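PDB 5LKW: putative OmpA family lipoprotein from Burkholderia cenocepacia, which probably tethers the outer membrane to the cell wall as part of the Tol-Pal system, its OmpA-like periplasmic domain binding the diaminopimelate of peptidoglycan. Local coordinates for residues S109-Q112 with N113-A116; L66-G69 with Q70-E74; D29-Q32 with P33-Q36; V76-A79 with M80-G84. All blocks are in the same frame, centred on the assembly; numbering follows the deposited sequence.

Contact 1 (S109-Q112 with N113-A116); sequences SWAQ and NRRA. With API (2,6-diaminopimelic acid), chain C.
N113, near the end of helix 107-113, gives its backbone N-H to W110 O, 3.1 Å from N113 N. The donor stands well above the carbonyl plane, as in a 3-10-like turn, and a second bond from N113 N to S109 O is weak. The short amide of N113 suits this buried corner: ND2 is hydrogen-bonded to A102 O, outside the turn. R114 follows in the loop before the strand; its backbone N makes a weak bond to W110 O, and its backbone also pairs with F20. The R114 side chain then doubles back along the helix, bent at its third torsion (chi3 -64°), and lays one guanidinium face over A111 CA, while NH2 lies 3.5 Å from A111 CB. A small alanine lets the flat group settle this close. R114 CD approaches a carboxylate oxygen of the bound diaminopimelate, API OXT, at 3.1 Å; NH1 forms a salt bridge with D57, and NE bonds to F20 O. R115 starts the strand with CG anti to its backbone N (chi1 -162°). Its long arm reaches back so that R115 NH1 donates to Q112 O at 2.7 Å, on a lone pair and in the guanidinium plane. NE pairs with D117. From here strand 115-120 runs between strands 17-19 and 50-55, antiparallel to both.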
# COMPACT_ATOMS: atom_id res chain seq x y z
N SER A 109 -17.44 3.42 -2.38
CA SER A 109 -16.79 2.08 -2.42
C SER A 109 -15.57 2.09 -3.32
O SER A 109 -14.56 1.57 -2.94
CB SER A 109 -17.76 0.95 -2.80
OG SER A 109 -18.95 1.21 -2.06
N TRP A 110 -15.68 2.70 -4.48
CA TRP A 110 -14.54 2.72 -5.38
C TRP A 110 -13.30 3.35 -4.72
O TRP A 110 -12.18 2.86 -4.92
CB TRP A 110 -14.86 3.48 -6.65
CG TRP A 110 -15.97 2.78 -7.48
CD1 TRP A 110 -16.29 1.46 -7.46
CD2 TRP A 110 -16.90 3.40 -8.39
NE1 TRP A 110 -17.32 1.19 -8.33
CE2 TRP A 110 -17.73 2.36 -8.91
CE3 TRP A 110 -17.09 4.72 -8.84
CZ2 TRP A 110 -18.79 2.61 -9.82
CZ3 TRP A 110 -18.14 4.96 -9.77
CH2 TRP A 110 -18.95 3.90 -10.27
N ALA A 111 -13.51 4.46 -4.01
CA ALA A 111 -12.40 5.22 -3.41
C ALA A 111 -11.69 4.39 -2.35
O ALA A 111 -10.46 4.48 -2.19
CB ALA A 111 -12.88 6.59 -2.85
N GLN A 112 -12.48 3.59 -1.63
CA GLN A 112 -11.97 2.71 -0.59
C GLN A 112 -11.11 1.58 -1.16
O GLN A 112 -10.35 0.98 -0.42
CB GLN A 112 -13.17 2.11 0.13
CG GLN A 112 -13.98 3.22 0.96
CD GLN A 112 -15.22 2.67 1.67
OE1 GLN A 112 -15.11 1.75 2.51
NE2 GLN A 112 -16.42 3.21 1.29
N ASN A 113 -11.30 1.25 -2.46
CA ASN A 113 -10.63 0.15 -3.08
C ASN A 113 -9.42 0.53 -3.88
O ASN A 113 -8.72 -0.39 -4.31
CB ASN A 113 -11.57 -0.75 -3.95
CG ASN A 113 -12.75 -1.35 -3.13
OD1 ASN A 113 -12.65 -1.58 -1.91
ND2 ASN A 113 -13.88 -1.56 -3.80
N ARG A 114 -9.19 1.84 -4.13
CA ARG A 114 -8.01 2.37 -4.86
C ARG A 114 -6.96 2.59 -3.81
O ARG A 114 -6.87 3.67 -3.25
CB ARG A 114 -8.33 3.70 -5.51
CG ARG A 114 -9.36 3.61 -6.67
CD ARG A 114 -9.36 4.94 -7.46
NE ARG A 114 -9.80 6.12 -6.70
CZ ARG A 114 -11.07 6.46 -6.46
NH1 ARG A 114 -12.06 5.68 -6.95
NH2 ARG A 114 -11.37 7.61 -5.78
N ARG A 115 -6.27 1.51 -3.45
CA ARG A 115 -5.64 1.40 -2.14
C ARG A 115 -4.46 0.47 -2.22
O ARG A 115 -4.48 -0.53 -2.96
CB ARG A 115 -6.63 0.82 -1.11
CG ARG A 115 -6.27 1.04 0.39
CD ARG A 115 -7.35 0.37 1.37
NE ARG A 115 -7.21 -1.07 1.21
CZ ARG A 115 -7.96 -1.86 0.45
NH1 ARG A 115 -9.06 -1.42 -0.19
NH2 ARG A 115 -7.59 -3.14 0.32
N ALA A 116 -3.44 0.78 -1.40
CA ALA A 116 -2.29 -0.14 -1.22
C ALA A 116 -2.11 -0.39 0.23
O ALA A 116 -2.08 0.59 1.00
CB ALA A 116 -0.96 0.47 -1.84
C API C . -8.71 2.83 -10.43
CA API C . -9.36 2.52 -11.76
C3 API C . -10.39 3.51 -12.31
C4 API C . -10.90 2.98 -13.67
C5 API C . -10.85 4.00 -14.82
C6 API C . -11.19 3.42 -16.20
O API C . -8.72 1.91 -9.63
OXT API C . -8.18 3.92 -10.11
N API C . -10.06 1.25 -11.56

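Contact 2 (L66-G69 with Q70-E74); sequences LALG and QKRAE. With API (2,6-diaminopimelic acid), chain C.
The guanidinium of R72 has L68 CD2 over one face, 3.5 Å above the plane and offset toward the rim, and a carboxylate oxygen of the bound diaminopimelate, API OXT, at its edge. This is the ligand-binding part of the OmpA-like fold, on helix 62-82 of a beta-alpha-beta unit. The two terminal nitrogens grip one carboxylate in a fork: R72 NH2 gives a short bond of 2.6 Å to API OXT, and R72 NH1 bonds to API O at 3.0 Å. Arginine suits the place because its flat group offers two parallel N-H donors to a two-oxygen acceptor. NE bonds to S24 O, and NH1 has a second acceptor in N55 O, which helps fix the rotation of the group; the local positive charge probably favours a deprotonated carboxylate.

L68, one turn earlier, has CG anti to the backbone N (chi1 177°), which swings its branches toward the guanidinium; CD2 also lies 3.3 Å from API C, so one methyl touches both the guanidinium and the carboxylate. The backbone between them is regular: R72 N meets L68 O at 2.9 Å and nearly straight (174°). G69 is buried, and its carbonyl accepts the N-H of A73. On another face the Q70 chain bends at its second torsion, carrying its amide away toward strand 90-96, where NE2 bonds to A92 O as well as to E74. There Q70 NE2 lies 3.1 Å from E74 OE2, which it meets from above the carboxylate plane.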
# COMPACT_ATOMS: atom_id res chain seq x y z
N LEU A 66 -5.04 -4.96 -12.85
CA LEU A 66 -3.87 -5.68 -12.40
C LEU A 66 -2.61 -4.82 -12.59
O LEU A 66 -1.81 -4.74 -11.67
CB LEU A 66 -3.75 -7.03 -13.16
CG LEU A 66 -2.92 -8.04 -12.40
CD1 LEU A 66 -3.76 -8.75 -11.25
CD2 LEU A 66 -2.29 -9.06 -13.41
N ALA A 67 -2.44 -4.23 -13.77
CA ALA A 67 -1.28 -3.36 -14.05
C ALA A 67 -1.28 -2.13 -13.13
O ALA A 67 -0.26 -1.80 -12.53
CB ALA A 67 -1.25 -2.93 -15.52
N LEU A 68 -2.45 -1.48 -13.00
CA LEU A 68 -2.62 -0.35 -12.09
C LEU A 68 -2.29 -0.74 -10.62
O LEU A 68 -1.49 -0.06 -9.92
CB LEU A 68 -4.05 0.22 -12.24
CG LEU A 68 -4.40 1.37 -11.28
CD1 LEU A 68 -3.35 2.50 -11.39
CD2 LEU A 68 -5.80 1.91 -11.61
N GLY A 69 -2.89 -1.81 -10.13
CA GLY A 69 -2.56 -2.27 -8.77
C GLY A 69 -1.05 -2.45 -8.58
O GLY A 69 -0.52 -2.07 -7.56
N GLN A 70 -0.36 -3.04 -9.56
CA GLN A 70 1.10 -3.24 -9.48
C GLN A 70 1.83 -1.93 -9.31
O GLN A 70 2.70 -1.78 -8.43
CB GLN A 70 1.65 -4.10 -10.67
CG GLN A 70 3.11 -4.52 -10.50
CD GLN A 70 3.39 -5.36 -9.24
OE1 GLN A 70 2.62 -6.24 -8.87
NE2 GLN A 70 4.55 -5.14 -8.62
N LYS A 71 1.45 -0.95 -10.11
CA LYS A 71 2.10 0.35 -10.08
C LYS A 71 1.89 1.07 -8.74
O LYS A 71 2.81 1.69 -8.18
CB LYS A 71 1.61 1.18 -11.27
CG LYS A 71 2.45 0.95 -12.58
CD LYS A 71 1.83 1.71 -13.75
CE LYS A 71 2.88 2.05 -14.87
NZ LYS A 71 3.72 0.83 -15.12
N ARG A 72 0.68 0.95 -8.20
CA ARG A 72 0.39 1.39 -6.79
C ARG A 72 1.31 0.70 -5.74
O ARG A 72 1.88 1.34 -4.86
CB ARG A 72 -1.09 1.13 -6.49
CG ARG A 72 -2.03 2.02 -7.34
CD ARG A 72 -3.51 1.90 -7.01
NE ARG A 72 -4.25 3.01 -7.64
CZ ARG A 72 -5.52 2.98 -8.06
NH1 ARG A 72 -6.29 1.89 -7.92
NH2 ARG A 72 -6.03 4.05 -8.61
N ALA A 73 1.50 -0.61 -5.84
CA ALA A 73 2.32 -1.26 -4.81
C ALA A 73 3.80 -0.78 -4.93
O ALA A 73 4.52 -0.60 -3.90
CB ALA A 73 2.16 -2.79 -4.88
N GLU A 74 4.20 -0.50 -6.17
CA GLU A 74 5.58 -0.14 -6.54
C GLU A 74 5.88 1.28 -6.14
O GLU A 74 6.95 1.55 -5.57
CB GLU A 74 5.86 -0.39 -8.03
CG GLU A 74 5.98 -1.90 -8.35
CD GLU A 74 6.23 -2.23 -9.84
OE1 GLU A 74 6.00 -1.35 -10.73
OE2 GLU A 74 6.60 -3.41 -10.09
C API C . -8.71 2.83 -10.43
CA API C . -9.36 2.52 -11.76
C3 API C . -10.39 3.51 -12.31
C4 API C . -10.90 2.98 -13.67
C5 API C . -10.85 4.00 -14.82
C6 API C . -11.19 3.42 -16.20
O API C . -8.72 1.91 -9.63
OXT API C . -8.18 3.92 -10.11
N API C . -10.06 1.25 -11.56

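Contact 3 (D29-Q32 with P33-Q36); sequences DEYQ and PLMQ
Residues 29-36 lead from the loop after strand 17-19 into helix 32-44, and here Y31 O receives the N-H of M35. Y31 O and M35 N are 3.0 Å apart and the bond is nearly straight, at 166°. Proline suits position 33 because, near the N-terminal end of a helix, N-H groups have no carbonyl a turn earlier in the helix; its ring instead brings P33 CD within 3.5 Å of E30 O. A water bridges the same junction, donating to E30 O at 2.6 Å and accepting from L34 N, and so serves the amide of L34. In this OmpA-like domain the helix packs beside helix 62-82. Y31 lies against strand 17-19, M35 against both that strand and helix 62-82, and Q32 and P33 are exposed. Y31 and L34 lie side by side and point the same way, L34 CD2 meeting the edge of the ring at Y31 CD1, 4.0 Å away. The ring of Y31 is buried, and its OH is hydrogen-bonded to Y19 N. M35, with a flexible thioether bent at its second and third torsions (chi2 -57°), has CG 3.3 Å from Y31 O.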
# COMPACT_ATOMS: atom_id res chain seq x y z
N ASP A 29 1.76 13.70 -1.29
CA ASP A 29 2.67 14.30 -0.33
C ASP A 29 2.26 14.04 1.11
O ASP A 29 3.14 13.81 1.96
CB ASP A 29 2.76 15.83 -0.55
CG ASP A 29 3.77 16.22 -1.62
OD1 ASP A 29 4.60 15.37 -2.04
OD2 ASP A 29 3.73 17.41 -2.05
N GLU A 30 0.94 14.04 1.37
CA GLU A 30 0.39 13.82 2.72
C GLU A 30 0.88 12.50 3.29
O GLU A 30 0.91 12.33 4.47
CB GLU A 30 -1.16 13.81 2.73
CG GLU A 30 -1.74 12.67 1.87
CD GLU A 30 -3.23 12.83 1.64
OE1 GLU A 30 -3.64 13.74 0.90
OE2 GLU A 30 -3.98 12.03 2.20
N TYR A 31 1.28 11.56 2.45
CA TYR A 31 1.76 10.29 2.98
C TYR A 31 3.26 10.25 3.36
O TYR A 31 3.75 9.21 3.72
CB TYR A 31 1.45 9.13 2.03
CG TYR A 31 0.00 8.88 1.84
CD1 TYR A 31 -0.74 8.22 2.81
CD2 TYR A 31 -0.64 9.31 0.68
CE1 TYR A 31 -2.10 7.95 2.63
CE2 TYR A 31 -2.05 9.04 0.48
CZ TYR A 31 -2.75 8.36 1.48
OH TYR A 31 -4.12 8.05 1.38
N GLN A 32 3.99 11.34 3.20
CA GLN A 32 5.44 11.30 3.56
C GLN A 32 5.69 10.85 5.02
O GLN A 32 6.51 9.96 5.27
CB GLN A 32 6.11 12.65 3.33
CG GLN A 32 6.18 13.20 1.90
CD GLN A 32 6.38 14.77 1.90
OE1 GLN A 32 5.99 15.46 2.86
NE2 GLN A 32 7.00 15.32 0.83
N PRO A 33 4.99 11.46 6.00
CA PRO A 33 5.29 11.02 7.38
C PRO A 33 4.94 9.55 7.69
O PRO A 33 5.69 8.87 8.42
CB PRO A 33 4.48 11.99 8.26
CG PRO A 33 4.20 13.17 7.38
CD PRO A 33 4.09 12.62 5.98
N LEU A 34 3.85 9.05 7.11
CA LEU A 34 3.52 7.63 7.22
C LEU A 34 4.60 6.71 6.59
O LEU A 34 4.99 5.70 7.21
CB LEU A 34 2.12 7.37 6.65
CG LEU A 34 1.54 5.95 6.71
CD1 LEU A 34 1.43 5.49 8.19
CD2 LEU A 34 0.18 5.93 5.98
N MET A 35 5.10 7.07 5.41
CA MET A 35 6.18 6.33 4.76
C MET A 35 7.45 6.33 5.67
O MET A 35 8.18 5.32 5.77
CB MET A 35 6.54 6.95 3.39
CG MET A 35 5.50 6.84 2.19
SD MET A 35 5.04 5.15 1.80
CE MET A 35 3.81 4.83 3.10
N GLN A 36 7.70 7.47 6.30
CA GLN A 36 8.85 7.68 7.18
C GLN A 36 8.73 6.83 8.43
O GLN A 36 9.71 6.18 8.85
CB GLN A 36 8.97 9.17 7.51
CG GLN A 36 9.13 9.95 6.21
CD GLN A 36 9.59 11.37 6.34
OE1 GLN A 36 8.77 12.29 6.49
NE2 GLN A 36 10.92 11.59 6.20
O HOH W 1 1.22 10.64 6.46

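Contact 4 (V76-A79 with M80-G84); sequences VRRA and MALLG
M80 rises from the last turns of helix 62-82, and its CB lies 3.8 Å from R77 O, against the preceding turn. CG, beside the backbone N and anti to the carbonyl carbon (chi1 -65°), passes 3.7 Å from V76 O. Beyond it the chain runs extended to SD and then bends at the third torsion (chi3 -65°), carrying the thioether away from its own helix toward H38 and L42 of helix 32-44, I52 of strand 50-55 and M90 of strand 90-96. A long, unbranched and pliable methionine suits a place where two helices and the sheet converge. Its backbone N bonds to V76 O at 3.0 Å. One residue on, A81 N meets R77 O at 2.6 Å, a short and nearly straight bond, and the small CB of A81 rests against the carbonyls of R77 and R78. L82 N reaches R78 O at 2.8 Å. L82 CB is 3.4 Å from that same R78 O. L83 follows, and its CG packs 3.4 Å from A79 O. G84 then takes the positive phi of the C-prime residue in a Schellman motif: G84 N bonds to A81 O and V85 N to M80 O. Glycine fits because a CB would press on the preceding carbonyl. The chemistry thus divides in two: V76 and M80 turn apolar groups to the sheet and helix 32-44, while main-chain bonds turned back on the last carbonyls probably satisfy them as the helix stops.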
# COMPACT_ATOMS: atom_id res chain seq x y z
N VAL A 76 4.54 2.72 -3.54
CA VAL A 76 4.73 2.68 -2.08
C VAL A 76 6.14 2.09 -1.72
O VAL A 76 6.85 2.64 -0.88
CB VAL A 76 3.61 1.85 -1.40
CG1 VAL A 76 3.91 1.65 0.09
CG2 VAL A 76 2.18 2.48 -1.65
N ARG A 77 6.48 0.98 -2.32
CA ARG A 77 7.82 0.34 -2.18
C ARG A 77 8.91 1.35 -2.50
O ARG A 77 9.81 1.58 -1.71
CB ARG A 77 7.93 -0.93 -3.06
CG ARG A 77 9.31 -1.69 -2.93
CD ARG A 77 9.56 -2.65 -4.08
NE ARG A 77 9.71 -1.85 -5.29
CZ ARG A 77 9.54 -2.26 -6.54
NH1 ARG A 77 9.23 -3.53 -6.82
NH2 ARG A 77 9.69 -1.38 -7.53
N ARG A 78 8.76 2.03 -3.64
CA ARG A 78 9.71 3.04 -4.08
C ARG A 78 9.87 4.17 -3.06
O ARG A 78 11.01 4.59 -2.74
CB ARG A 78 9.26 3.59 -5.44
CG ARG A 78 9.79 4.97 -5.76
CD ARG A 78 9.70 5.27 -7.26
NE ARG A 78 8.36 5.74 -7.60
CZ ARG A 78 7.44 5.03 -8.25
NH1 ARG A 78 7.68 3.78 -8.66
NH2 ARG A 78 6.25 5.58 -8.49
N ALA A 79 8.76 4.69 -2.55
CA ALA A 79 8.80 5.71 -1.49
C ALA A 79 9.51 5.22 -0.26
O ALA A 79 10.15 6.00 0.43
CB ALA A 79 7.38 6.17 -1.10
N MET A 80 9.35 3.94 0.08
CA MET A 80 10.12 3.43 1.23
C MET A 80 11.57 3.09 0.86
O MET A 80 12.46 3.35 1.64
CB MET A 80 9.39 2.28 1.96
CG MET A 80 8.07 2.74 2.64
SD MET A 80 7.45 1.62 3.91
CE MET A 80 7.06 0.15 2.99
N ALA A 81 11.79 2.57 -0.34
CA ALA A 81 13.14 2.38 -0.92
C ALA A 81 13.99 3.61 -0.79
O ALA A 81 15.10 3.57 -0.26
CB ALA A 81 13.06 1.98 -2.39
N LEU A 82 13.43 4.72 -1.27
CA LEU A 82 14.04 6.03 -1.18
C LEU A 82 14.38 6.46 0.23
O LEU A 82 15.36 7.19 0.42
CB LEU A 82 13.12 7.09 -1.81
CG LEU A 82 13.46 7.15 -3.28
CD1 LEU A 82 12.43 7.99 -4.04
CD2 LEU A 82 14.90 7.72 -3.43
N LEU A 83 13.60 5.99 1.20
CA LEU A 83 13.93 6.28 2.61
C LEU A 83 14.93 5.29 3.20
O LEU A 83 15.19 5.31 4.38
CB LEU A 83 12.68 6.40 3.48
CG LEU A 83 11.72 7.51 3.04
CD1 LEU A 83 10.35 7.30 3.62
CD2 LEU A 83 12.23 8.94 3.38
N GLY A 84 15.49 4.44 2.36
CA GLY A 84 16.56 3.50 2.79
C GLY A 84 16.18 2.12 3.29
O GLY A 84 17.03 1.42 3.88

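In the fold
Along the chain the order is contact 3, contact 2, contact 4, contact 1, all within one OmpA-like domain. Contacts 2 and 4 share helix 62-82, their centres 15 Å apart: the earlier part faces the ligand, the later part packs on helix 32-44. Contact 3 meets contact 4, with centres 11 Å apart, where M35 packs on A79 and M80, and L83 on the backbone of M35 and Q36. Contacts 1 and 2 have centres 13 Å apart and touch where R114 CA comes 3.5 Å from R72 NH1; both reach the diaminopimelate. A116 CB packs on V76 CG2, linking contacts 1 and 4. The ligand site thus lies at one end of the domain, and helix packing at the other.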